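Local structure of N-terminal acetyltransferase-like protein (Chaetomium thermophilum, 5NNP) at residues Q144-W149 / D184-E189; K164-L169 / A199-I204; L192-I197 / L208-T213; K243-L248 / M256-G261. The protein probably serves as the helical-repeat auxiliary subunit of an N-terminal acetyltransferase A complex, which transfers acetyl groups to the N termini of other proteins. One frame throughout, in Å; residues are numbered along the deposited sequence.

Contact 1 of 4, residues Q144-W149 / D184-E189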
# COMPACT_ATOMS: atom_id res chain seq x y z
N GLN A 144 5.96 5.59 -34.92
CA GLN A 144 7.38 5.86 -34.88
C GLN A 144 7.81 6.01 -33.42
O GLN A 144 9.00 6.01 -33.13
CB GLN A 144 7.73 7.11 -35.69
CG GLN A 144 7.20 8.43 -35.11
CD GLN A 144 5.69 8.60 -35.25
OE1 GLN A 144 4.99 7.73 -35.78
NE2 GLN A 144 5.18 9.74 -34.77
N ILE A 145 6.84 6.10 -32.51
CA ILE A 145 7.13 6.30 -31.09
C ILE A 145 7.04 5.02 -30.26
O ILE A 145 5.98 4.40 -30.20
CB ILE A 145 6.17 7.36 -30.50
CG1 ILE A 145 6.25 8.65 -31.33
CG2 ILE A 145 6.51 7.64 -29.04
CD1 ILE A 145 5.46 9.81 -30.77
N ARG A 146 8.13 4.63 -29.59
CA ARG A 146 8.18 3.32 -28.94
C ARG A 146 7.12 3.15 -27.85
O ARG A 146 6.59 2.06 -27.70
CB ARG A 146 9.56 3.04 -28.34
CG ARG A 146 9.65 1.67 -27.67
CD ARG A 146 11.07 1.19 -27.36
NE ARG A 146 11.12 -0.26 -27.09
CZ ARG A 146 12.23 -0.98 -26.98
NH1 ARG A 146 12.16 -2.28 -26.75
NH2 ARG A 146 13.43 -0.41 -27.11
N GLN A 147 6.79 4.21 -27.12
CA GLN A 147 5.77 4.15 -26.06
C GLN A 147 4.49 3.50 -26.51
O GLN A 147 3.87 2.74 -25.77
CB GLN A 147 5.39 5.52 -25.55
CG GLN A 147 6.46 6.30 -24.86
CD GLN A 147 5.96 7.68 -24.52
OE1 GLN A 147 4.75 7.91 -24.44
NE2 GLN A 147 6.89 8.61 -24.32
N ASN A 148 4.07 3.83 -27.71
CA ASN A 148 2.81 3.30 -28.22
C ASN A 148 2.85 1.81 -28.49
O ASN A 148 1.80 1.19 -28.47
CB ASN A 148 2.40 4.05 -29.48
CG ASN A 148 2.12 5.51 -29.22
OD1 ASN A 148 1.65 5.87 -28.15
ND2 ASN A 148 2.43 6.36 -30.20
N TRP A 149 4.03 1.24 -28.74
CA TRP A 149 4.12 -0.22 -28.91
C TRP A 149 4.01 -0.90 -27.56
O TRP A 149 3.21 -1.84 -27.37
CB TRP A 149 5.42 -0.64 -29.59
CG TRP A 149 5.48 -0.21 -31.02
CD1 TRP A 149 5.88 1.00 -31.48
CD2 TRP A 149 5.14 -1.00 -32.18
NE1 TRP A 149 5.80 1.03 -32.85
CE2 TRP A 149 5.34 -0.18 -33.30
CE3 TRP A 149 4.67 -2.31 -32.38
CZ2 TRP A 149 5.10 -0.62 -34.61
CZ3 TRP A 149 4.41 -2.74 -33.67
CH2 TRP A 149 4.63 -1.90 -34.77
N ASP A 184 20.61 2.79 -22.75
CA ASP A 184 19.19 3.03 -23.02
C ASP A 184 18.34 2.33 -21.96
O ASP A 184 18.10 1.13 -22.05
CB ASP A 184 18.85 2.53 -24.43
CG ASP A 184 17.44 2.86 -24.86
OD1 ASP A 184 16.55 3.05 -24.01
OD2 ASP A 184 17.20 2.91 -26.08
N LEU A 185 17.86 3.09 -20.98
CA LEU A 185 17.07 2.51 -19.90
C LEU A 185 15.71 2.02 -20.38
O LEU A 185 15.20 1.02 -19.88
CB LEU A 185 16.88 3.52 -18.77
CG LEU A 185 16.17 2.95 -17.54
CD1 LEU A 185 16.97 1.79 -16.99
CD2 LEU A 185 15.97 3.99 -16.48
N GLU A 186 15.12 2.72 -21.34
CA GLU A 186 13.84 2.30 -21.91
C GLU A 186 13.95 0.91 -22.55
O GLU A 186 13.12 0.03 -22.30
CB GLU A 186 13.35 3.33 -22.94
CG GLU A 186 11.96 3.05 -23.50
CD GLU A 186 11.61 3.98 -24.64
OE1 GLU A 186 12.43 4.13 -25.57
OE2 GLU A 186 10.51 4.57 -24.61
N HIS A 187 14.98 0.72 -23.36
CA HIS A 187 15.20 -0.57 -24.00
C HIS A 187 15.49 -1.65 -22.96
O HIS A 187 14.95 -2.75 -23.05
CB HIS A 187 16.33 -0.49 -25.01
CG HIS A 187 16.55 -1.76 -25.76
ND1 HIS A 187 15.64 -2.27 -26.66
CD2 HIS A 187 17.59 -2.63 -25.75
CE1 HIS A 187 16.09 -3.40 -27.16
NE2 HIS A 187 17.28 -3.65 -26.62
N SER A 188 16.30 -1.33 -21.96
CA SER A 188 16.61 -2.27 -20.87
C SER A 188 15.36 -2.75 -20.13
O SER A 188 15.15 -3.95 -19.93
CB SER A 188 17.58 -1.63 -19.88
OG SER A 188 17.75 -2.46 -18.75
N GLU A 189 14.53 -1.79 -19.71
CA GLU A 189 13.26 -2.08 -19.08
C GLU A 189 12.31 -2.86 -19.98
O GLU A 189 11.57 -3.72 -19.51
CB GLU A 189 12.60 -0.78 -18.63
CG GLU A 189 13.25 -0.20 -17.38
CD GLU A 189 13.21 -1.16 -16.20
OE1 GLU A 189 12.11 -1.65 -15.86
OE2 GLU A 189 14.28 -1.43 -15.61
O HOH W 1 14.39 2.38 -26.50
O HOH W 2 9.17 6.06 -26.55
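The Arg146 guanidinium and the His187 imidazole meet edge to edge, each presenting its rim in its own plane although the two planes are turned 51° apart. Arg146 NH2 gives a nearly straight bond to His187 ND1 (2.9 Å, 169°), and NH1 adds a weak, bent one to the same nitrogen. With ND1 used as an acceptor, the ring is probably neutral and protonated on NE2. Arginine suits the place because its long chain, CG anti to the backbone N and extended to NE, carries the guanidinium past Glu186 to the His187 ring; on the way CD lies 3.7 Å from Glu186 OE1. The contact joins the N-terminal ends of helices 146-159 and 185-200 in the alpha-alpha superhelix, with helix 162-175 between them in sequence and its Tyr172 touching Arg146. Asp184 is the N-cap of the second helix: its OD1 accepts a hydrogen bond from His187 N, from above the carboxylate plane, at 2.9 Å. One water accepts from Arg146 NH2 and donates to Asp184 OD2 and Glu186 OE1, bridging the guanidinium to both carboxylates, whose charged atoms do not meet Arg146's directly. A second water donates to Glu186 OE2 and accepts weakly from Gln147 N.

Contact 2 of 4, residues K164-L169 / A199-I204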
# COMPACT_ATOMS: atom_id res chain seq x y z
N LYS A 164 -0.08 -12.32 -27.39
CA LYS A 164 -0.10 -11.15 -28.25
C LYS A 164 0.77 -10.03 -27.67
O LYS A 164 1.39 -9.27 -28.41
CB LYS A 164 -1.54 -10.66 -28.48
CG LYS A 164 -1.79 -10.11 -29.88
CD LYS A 164 -1.64 -11.21 -30.93
CE LYS A 164 -1.99 -10.72 -32.33
NZ LYS A 164 -1.15 -9.56 -32.72
N ALA A 165 0.83 -9.92 -26.35
CA ALA A 165 1.67 -8.88 -25.76
C ALA A 165 3.15 -9.15 -26.07
O ALA A 165 3.92 -8.22 -26.34
CB ALA A 165 1.44 -8.79 -24.26
N GLU A 166 3.55 -10.41 -26.02
CA GLU A 166 4.92 -10.74 -26.35
C GLU A 166 5.20 -10.44 -27.83
O GLU A 166 6.26 -9.92 -28.19
CB GLU A 166 5.23 -12.19 -26.03
CG GLU A 166 6.70 -12.49 -26.20
CD GLU A 166 7.03 -13.94 -26.11
OE1 GLU A 166 6.24 -14.72 -25.52
OE2 GLU A 166 8.11 -14.30 -26.63
N HIS A 167 4.24 -10.76 -28.68
CA HIS A 167 4.32 -10.51 -30.11
C HIS A 167 4.54 -9.03 -30.43
O HIS A 167 5.36 -8.68 -31.29
CB HIS A 167 3.05 -11.03 -30.78
CG HIS A 167 3.00 -10.79 -32.26
ND1 HIS A 167 2.08 -9.95 -32.84
CD2 HIS A 167 3.74 -11.29 -33.27
CE1 HIS A 167 2.26 -9.94 -34.15
NE2 HIS A 167 3.26 -10.74 -34.43
N ILE A 168 3.81 -8.15 -29.75
CA ILE A 168 3.91 -6.72 -29.99
C ILE A 168 5.29 -6.23 -29.57
O ILE A 168 5.91 -5.44 -30.29
CB ILE A 168 2.81 -5.93 -29.25
CG1 ILE A 168 1.43 -6.25 -29.85
CG2 ILE A 168 3.06 -4.44 -29.33
CD1 ILE A 168 1.39 -6.16 -31.40
N LEU A 169 5.78 -6.73 -28.44
CA LEU A 169 7.11 -6.36 -27.94
C LEU A 169 8.21 -6.82 -28.88
O LEU A 169 9.13 -6.05 -29.20
CB LEU A 169 7.34 -6.93 -26.54
CG LEU A 169 6.59 -6.18 -25.43
CD1 LEU A 169 6.63 -6.95 -24.11
CD2 LEU A 169 7.15 -4.80 -25.26
N ALA A 199 7.85 -15.73 -18.71
CA ALA A 199 7.75 -16.60 -17.55
C ALA A 199 6.29 -16.74 -17.13
O ALA A 199 5.82 -17.84 -16.83
CB ALA A 199 8.60 -16.06 -16.41
N GLU A 200 5.55 -15.63 -17.14
CA GLU A 200 4.13 -15.71 -16.82
C GLU A 200 3.39 -16.65 -17.79
O GLU A 200 2.39 -17.25 -17.41
CB GLU A 200 3.49 -14.32 -16.82
CG GLU A 200 3.88 -13.46 -15.63
CD GLU A 200 3.00 -12.24 -15.46
OE1 GLU A 200 3.37 -11.36 -14.64
OE2 GLU A 200 1.95 -12.18 -16.14
N ARG A 201 3.88 -16.79 -19.02
CA ARG A 201 3.30 -17.76 -19.93
C ARG A 201 3.66 -19.17 -19.47
O ARG A 201 3.08 -20.14 -19.94
CB ARG A 201 3.74 -17.52 -21.38
CG ARG A 201 3.33 -16.15 -21.88
CD ARG A 201 3.69 -15.95 -23.33
NE ARG A 201 3.06 -16.95 -24.17
CZ ARG A 201 3.37 -17.17 -25.44
NH1 ARG A 201 4.33 -16.44 -26.02
NH2 ARG A 201 2.74 -18.11 -26.12
N GLY A 202 4.62 -19.28 -18.54
CA GLY A 202 4.92 -20.56 -17.91
C GLY A 202 6.08 -21.29 -18.54
O GLY A 202 6.33 -22.45 -18.25
N ASP A 203 6.79 -20.58 -19.42
CA ASP A 203 7.92 -21.15 -20.15
C ASP A 203 9.24 -20.79 -19.46
O ASP A 203 9.99 -19.95 -19.96
CB ASP A 203 7.92 -20.64 -21.58
CG ASP A 203 8.52 -21.63 -22.55
OD1 ASP A 203 8.07 -21.64 -23.72
OD2 ASP A 203 9.44 -22.38 -22.15
N ILE A 204 9.51 -21.41 -18.32
CA ILE A 204 10.67 -21.05 -17.53
C ILE A 204 11.96 -21.37 -18.28
O ILE A 204 12.95 -20.67 -18.17
CB ILE A 204 10.66 -21.76 -16.17
CG1 ILE A 204 9.38 -21.40 -15.40
CG2 ILE A 204 11.89 -21.38 -15.36
CD1 ILE A 204 9.17 -19.91 -15.27
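Glu166, within helix 162-175, and Arg201, near the C-terminal end of helix 185-200, bring their CA atoms to 9.6 Å, the nearest backbone approach of residues 164-169 to residues 199-204. Two long side chains close that distance at the protein surface. Glu166 is extended throughout, reaching straight out from its helix, whereas the Arg201 chain folds at chi3 (59°), so the two side chains cross at about a right angle, their flat groups turned 62° apart. The result is a one-pronged salt bridge: Arg201 NH1 donates to Glu166 OE1 at 2.6 Å, with an N-H...O angle of 142°. The oxygen lies in the guanidinium plane, but the nitrogen comes to it from above the carboxylate plane. Arg201 CD also rests 3.6 Å from Glu166 OE1.

Behind the arginine the chain turns sharply. Gly202, with positive phi, forms a Schellman motif, and a side chain there would run into the carbonyl oxygen of Arg201, so glycine fits the position. Asp203 then acts as N-cap of helix 204-214, making a tight connection between the two helices of an antiparallel hairpin in this superhelix. Glu166 OE2 is engaged as well, in a salt bridge to Arg206, which also binds Asp203 OD1, and in a hydrogen bond to a glycerol, probably from the crystallisation liquor. The Arg201 side chain also touches Leu162 and Glu163. A leucine in place of Arg201 would probably leave Glu166 OE1 without this charged mate, with nothing but packing on that side.

Contact 3 of 4, residues L192-I197 / L208-T213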
# COMPACT_ATOMS: atom_id res chain seq x y z
N LEU A 192 13.31 -6.55 -19.90
CA LEU A 192 12.92 -7.27 -18.70
C LEU A 192 11.41 -7.51 -18.66
O LEU A 192 10.94 -8.57 -18.25
CB LEU A 192 13.38 -6.51 -17.46
CG LEU A 192 14.89 -6.41 -17.23
CD1 LEU A 192 15.17 -5.55 -15.99
CD2 LEU A 192 15.56 -7.79 -17.09
N TYR A 193 10.64 -6.52 -19.11
CA TYR A 193 9.18 -6.67 -19.14
C TYR A 193 8.77 -7.87 -19.99
O TYR A 193 7.98 -8.72 -19.54
CB TYR A 193 8.53 -5.38 -19.64
CG TYR A 193 7.02 -5.45 -19.76
CD1 TYR A 193 6.23 -5.85 -18.69
CD2 TYR A 193 6.37 -5.08 -20.94
CE1 TYR A 193 4.84 -5.92 -18.80
CE2 TYR A 193 4.99 -5.13 -21.06
CZ TYR A 193 4.23 -5.55 -19.99
OH TYR A 193 2.86 -5.60 -20.12
N LYS A 194 9.31 -7.95 -21.21
CA LYS A 194 9.11 -9.11 -22.09
C LYS A 194 9.54 -10.41 -21.39
O LYS A 194 8.84 -11.42 -21.48
CB LYS A 194 9.87 -8.95 -23.41
CG LYS A 194 9.84 -10.22 -24.33
CD LYS A 194 10.73 -10.07 -25.58
CE LYS A 194 10.69 -11.27 -26.48
NZ LYS A 194 11.64 -11.18 -27.65
N ASN A 195 10.68 -10.38 -20.71
CA ASN A 195 11.13 -11.56 -19.98
C ASN A 195 10.10 -12.01 -18.94
O ASN A 195 9.77 -13.19 -18.87
CB ASN A 195 12.49 -11.33 -19.30
CG ASN A 195 13.10 -12.64 -18.75
OD1 ASN A 195 12.87 -13.00 -17.59
ND2 ASN A 195 13.85 -13.36 -19.60
N THR A 196 9.56 -11.08 -18.15
CA THR A 196 8.57 -11.48 -17.16
C THR A 196 7.35 -12.06 -17.87
O THR A 196 6.70 -12.97 -17.35
CB THR A 196 8.14 -10.32 -16.24
OG1 THR A 196 7.49 -9.29 -16.99
CG2 THR A 196 9.34 -9.74 -15.51
N ILE A 197 7.06 -11.57 -19.07
CA ILE A 197 5.89 -12.06 -19.81
C ILE A 197 6.08 -13.51 -20.26
O ILE A 197 5.16 -14.33 -20.14
CB ILE A 197 5.57 -11.15 -21.02
CG1 ILE A 197 4.93 -9.87 -20.50
CG2 ILE A 197 4.62 -11.85 -21.98
CD1 ILE A 197 4.73 -8.77 -21.53
N LEU A 208 14.72 -18.24 -19.11
CA LEU A 208 16.12 -18.27 -18.67
C LEU A 208 17.04 -18.04 -19.87
O LEU A 208 17.99 -17.27 -19.83
CB LEU A 208 16.46 -19.59 -17.98
CG LEU A 208 17.89 -19.66 -17.44
CD1 LEU A 208 18.16 -18.48 -16.51
CD2 LEU A 208 18.15 -20.96 -16.73
N GLN A 209 16.72 -18.74 -20.95
CA GLN A 209 17.39 -18.57 -22.22
C GLN A 209 17.36 -17.10 -22.68
O GLN A 209 18.39 -16.56 -23.10
CB GLN A 209 16.73 -19.49 -23.26
CG GLN A 209 17.08 -19.19 -24.71
CD GLN A 209 16.20 -19.96 -25.69
OE1 GLN A 209 15.68 -21.04 -25.38
NE2 GLN A 209 16.01 -19.41 -26.89
N HIS A 210 16.20 -16.47 -22.57
CA HIS A 210 16.05 -15.08 -23.01
C HIS A 210 16.76 -14.14 -22.04
O HIS A 210 17.28 -13.10 -22.45
CB HIS A 210 14.57 -14.70 -23.13
CG HIS A 210 14.34 -13.25 -23.40
ND1 HIS A 210 13.97 -12.35 -22.42
CD2 HIS A 210 14.41 -12.54 -24.56
CE1 HIS A 210 13.82 -11.15 -22.96
NE2 HIS A 210 14.08 -11.24 -24.25
N LEU A 211 16.78 -14.52 -20.77
CA LEU A 211 17.46 -13.73 -19.75
C LEU A 211 18.92 -13.64 -20.06
O LEU A 211 19.47 -12.55 -20.18
CB LEU A 211 17.28 -14.34 -18.37
CG LEU A 211 17.71 -13.38 -17.26
CD1 LEU A 211 16.71 -12.21 -17.14
CD2 LEU A 211 17.88 -14.12 -15.93
N GLU A 212 19.55 -14.80 -20.19
CA GLU A 212 20.99 -14.91 -20.44
C GLU A 212 21.41 -14.36 -21.81
O GLU A 212 22.50 -13.81 -21.96
CB GLU A 212 21.42 -16.37 -20.31
CG GLU A 212 21.11 -16.96 -18.95
CD GLU A 212 21.89 -16.30 -17.83
OE1 GLU A 212 22.84 -15.54 -18.11
OE2 GLU A 212 21.55 -16.54 -16.66
N THR A 213 20.54 -14.51 -22.81
CA THR A 213 20.87 -14.05 -24.14
C THR A 213 20.64 -12.55 -24.38
O THR A 213 21.50 -11.87 -24.92
CB THR A 213 20.09 -14.84 -25.19
OG1 THR A 213 20.42 -16.22 -25.08
CG2 THR A 213 20.45 -14.36 -26.58
O HOH W 3 14.13 -9.90 -26.61
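Asn195 and His210 carry most of this contact, with Leu211 third. The Asn195 amide and the His210 ring lie nearly in one plane, and Asn195 ND2 donates to His210 ND1 at 3.0 Å in an almost straight bond (170°). Each partner sits in the plane of the other's flat group. Both side chains have CG anti to the backbone N (chi1 -170° for Asn195, 173° for His210), and they slide past one another in opposite directions, so that Asn195 CB also reaches the ring edge, 3.6 Å from His210 ND1. The rest of the buried amide is satisfied too: ND2 has a second acceptor in Ala207 O, and OD1 pairs with Tyr231 OH. These bonds at both ends hold the amide's rotation, and asparagine, short and able to give and take, is well chosen for so confined a spot.

Helices 185-200 and 204-214 form an antiparallel helical hairpin of the TPR-like superhelix, their segment axes 9.7 Å apart at 164°. Leu211 fills in beside the polar pair, its CD1 placed 3.9 Å from Asn195 OD1, and packs against Arg228 of helix 221-234. At the other end of the imidazole, the extended Lys194 passes with CD 3.8 Å from His210 NE2. Its NZ bonds to Thr170 OG1, to a glycerol (probably from crystallisation) and to a water that it shares with His210 NE2, so the lysine links this hairpin to helix 162-175.

Contact 4 of 4, residues K243-L248 / M256-G261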
# COMPACT_ATOMS: atom_id res chain seq x y z
N LYS A 243 25.13 -21.04 -6.96
CA LYS A 243 26.00 -19.92 -7.28
C LYS A 243 25.23 -18.61 -7.38
O LYS A 243 25.74 -17.54 -7.04
CB LYS A 243 26.76 -20.19 -8.59
CG LYS A 243 27.74 -19.08 -8.94
CD LYS A 243 28.67 -19.46 -10.08
CE LYS A 243 29.80 -18.44 -10.21
NZ LYS A 243 30.74 -18.81 -11.30
N ALA A 244 23.98 -18.70 -7.84
CA ALA A 244 23.15 -17.52 -8.05
C ALA A 244 22.68 -16.91 -6.75
O ALA A 244 22.65 -15.69 -6.60
CB ALA A 244 21.95 -17.87 -8.93
N TYR A 245 22.31 -17.76 -5.80
CA TYR A 245 21.86 -17.29 -4.49
C TYR A 245 23.03 -16.72 -3.69
O TYR A 245 22.86 -15.78 -2.89
CB TYR A 245 21.16 -18.40 -3.73
CG TYR A 245 19.73 -18.59 -4.17
CD1 TYR A 245 18.78 -17.58 -3.98
CD2 TYR A 245 19.32 -19.76 -4.81
CE1 TYR A 245 17.46 -17.73 -4.40
CE2 TYR A 245 18.00 -19.92 -5.24
CZ TYR A 245 17.08 -18.90 -5.03
OH TYR A 245 15.78 -19.06 -5.43
N ARG A 246 24.23 -17.27 -3.91
CA ARG A 246 25.42 -16.71 -3.30
C ARG A 246 25.67 -15.29 -3.80
O ARG A 246 26.01 -14.41 -3.01
CB ARG A 246 26.64 -17.59 -3.58
CG ARG A 246 26.67 -18.84 -2.75
CD ARG A 246 28.00 -19.54 -2.82
NE ARG A 246 28.24 -20.30 -1.60
CZ ARG A 246 27.96 -21.58 -1.44
NH1 ARG A 246 27.46 -22.28 -2.46
NH2 ARG A 246 28.20 -22.18 -0.28
N ALA A 247 25.49 -15.07 -5.10
CA ALA A 247 25.61 -13.73 -5.68
C ALA A 247 24.66 -12.73 -5.02
O ALA A 247 25.05 -11.59 -4.72
CB ALA A 247 25.36 -13.78 -7.17
N LEU A 248 23.43 -13.16 -4.78
CA LEU A 248 22.43 -12.30 -4.16
C LEU A 248 22.76 -12.04 -2.69
O LEU A 248 22.52 -10.94 -2.18
CB LEU A 248 21.03 -12.91 -4.30
CG LEU A 248 20.41 -12.81 -5.70
CD1 LEU A 248 19.31 -13.85 -5.89
CD2 LEU A 248 19.86 -11.40 -5.96
N MET A 256 16.35 -12.93 4.04
CA MET A 256 15.99 -14.32 4.39
C MET A 256 15.92 -15.33 3.25
O MET A 256 16.46 -16.42 3.36
CB MET A 256 14.64 -14.35 5.10
CG MET A 256 14.18 -15.72 5.58
SD MET A 256 12.62 -15.67 6.51
CE MET A 256 13.20 -15.08 8.10
N ASP A 257 15.22 -14.98 2.18
CA ASP A 257 14.98 -15.96 1.11
C ASP A 257 16.24 -16.37 0.35
O ASP A 257 16.28 -17.48 -0.20
CB ASP A 257 13.94 -15.42 0.13
CG ASP A 257 12.56 -15.39 0.72
OD1 ASP A 257 12.34 -16.05 1.76
OD2 ASP A 257 11.69 -14.70 0.15
N TYR A 258 17.26 -15.52 0.32
CA TYR A 258 18.50 -15.89 -0.35
C TYR A 258 19.17 -17.04 0.40
O TYR A 258 19.73 -17.95 -0.22
CB TYR A 258 19.47 -14.71 -0.47
CG TYR A 258 18.95 -13.53 -1.27
CD1 TYR A 258 17.93 -13.69 -2.22
CD2 TYR A 258 19.46 -12.25 -1.07
CE1 TYR A 258 17.45 -12.61 -2.95
CE2 TYR A 258 18.98 -11.17 -1.79
CZ TYR A 258 17.97 -11.36 -2.73
OH TYR A 258 17.48 -10.28 -3.45
N TYR A 259 19.11 -17.02 1.74
CA TYR A 259 19.65 -18.15 2.50
C TYR A 259 18.84 -19.43 2.23
O TYR A 259 19.41 -20.50 2.00
CB TYR A 259 19.69 -17.85 4.00
CG TYR A 259 20.66 -16.76 4.40
CD1 TYR A 259 22.00 -17.03 4.61
CD2 TYR A 259 20.22 -15.45 4.59
CE1 TYR A 259 22.89 -16.03 4.98
CE2 TYR A 259 21.10 -14.45 4.95
CZ TYR A 259 22.44 -14.74 5.15
OH TYR A 259 23.30 -13.74 5.52
N LYS A 260 17.51 -19.31 2.24
CA LYS A 260 16.65 -20.45 1.95
C LYS A 260 17.02 -21.06 0.60
O LYS A 260 17.27 -22.27 0.51
CB LYS A 260 15.17 -20.06 1.96
CG LYS A 260 14.62 -19.80 3.35
CD LYS A 260 13.14 -19.45 3.33
CE LYS A 260 12.62 -19.24 4.74
NZ LYS A 260 11.14 -19.07 4.75
N GLY A 261 17.08 -20.22 -0.43
CA GLY A 261 17.48 -20.63 -1.76
C GLY A 261 18.82 -21.34 -1.81
O GLY A 261 18.91 -22.42 -2.40
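Tyr245 and Tyr258 each turn a ring face onto the opposite helix. Tyr245 has CG beside its own backbone N and anti to the carbonyl carbon, which lays the ring flat along helix 256-265. Gly261 CA sits over the middle of that face, 3.5 Å from the centroid, in a CH-pi contact, and Gly261 C comes 3.4 Å from Tyr245 CD2. Glycine suits this position because a CB would point into the ring.

Tyr258 starts out with a similar chi1 of -61°, but chi2 of -23° turns its ring broadside to Leu248. Leu248 CB stands almost exactly on the ring normal, 3.5 Å from the Tyr258 centroid, a second CH-pi contact. The leucine's branches continue over the same ring: CD1 lies 3.7 Å from Tyr258 CE1, and CD2 meets the hydroxyl end, 3.6 Å from Tyr258 OH. That hydroxyl is hydrogen-bonded to Glu226 of helix 221-234, which fixes the far end of the ring. A valine in place of Tyr258 would take away ring and hydroxyl, and would probably open a gap beneath Leu248 and leave Glu226 without this partner.

The two rings come nearest at Tyr245 CD1 and Tyr258 CD1, 4.4 Å apart. With segment axes only 8.7 Å apart and their directions at 157°, glycine on one side and broad aromatic faces on both, the arrangement is that of the closely packed antiparallel helical hairpin from which TPR-type superhelices are built.

Followed from the N terminus, contact 1 closes a long loop from the start of helix 146-159, round helix 162-175, to the start of helix 185-200. Contact 2 opens inside that loop and ends beyond it, so the two cross, and they touch where Trp149 meets Ile168. Contact 3 begins only after contact 1 has closed but before contact 2 ends: it crosses contact 2, their centres about 9 Å apart, with Leu169 packed on Tyr193, Lys194 and Ile197. Helix 185-200 thus serves all three. Contact 4 follows in series, a short hairpin closure whose nearest atoms are about 8 Å from contact 3, with helix 221-234 packing against both.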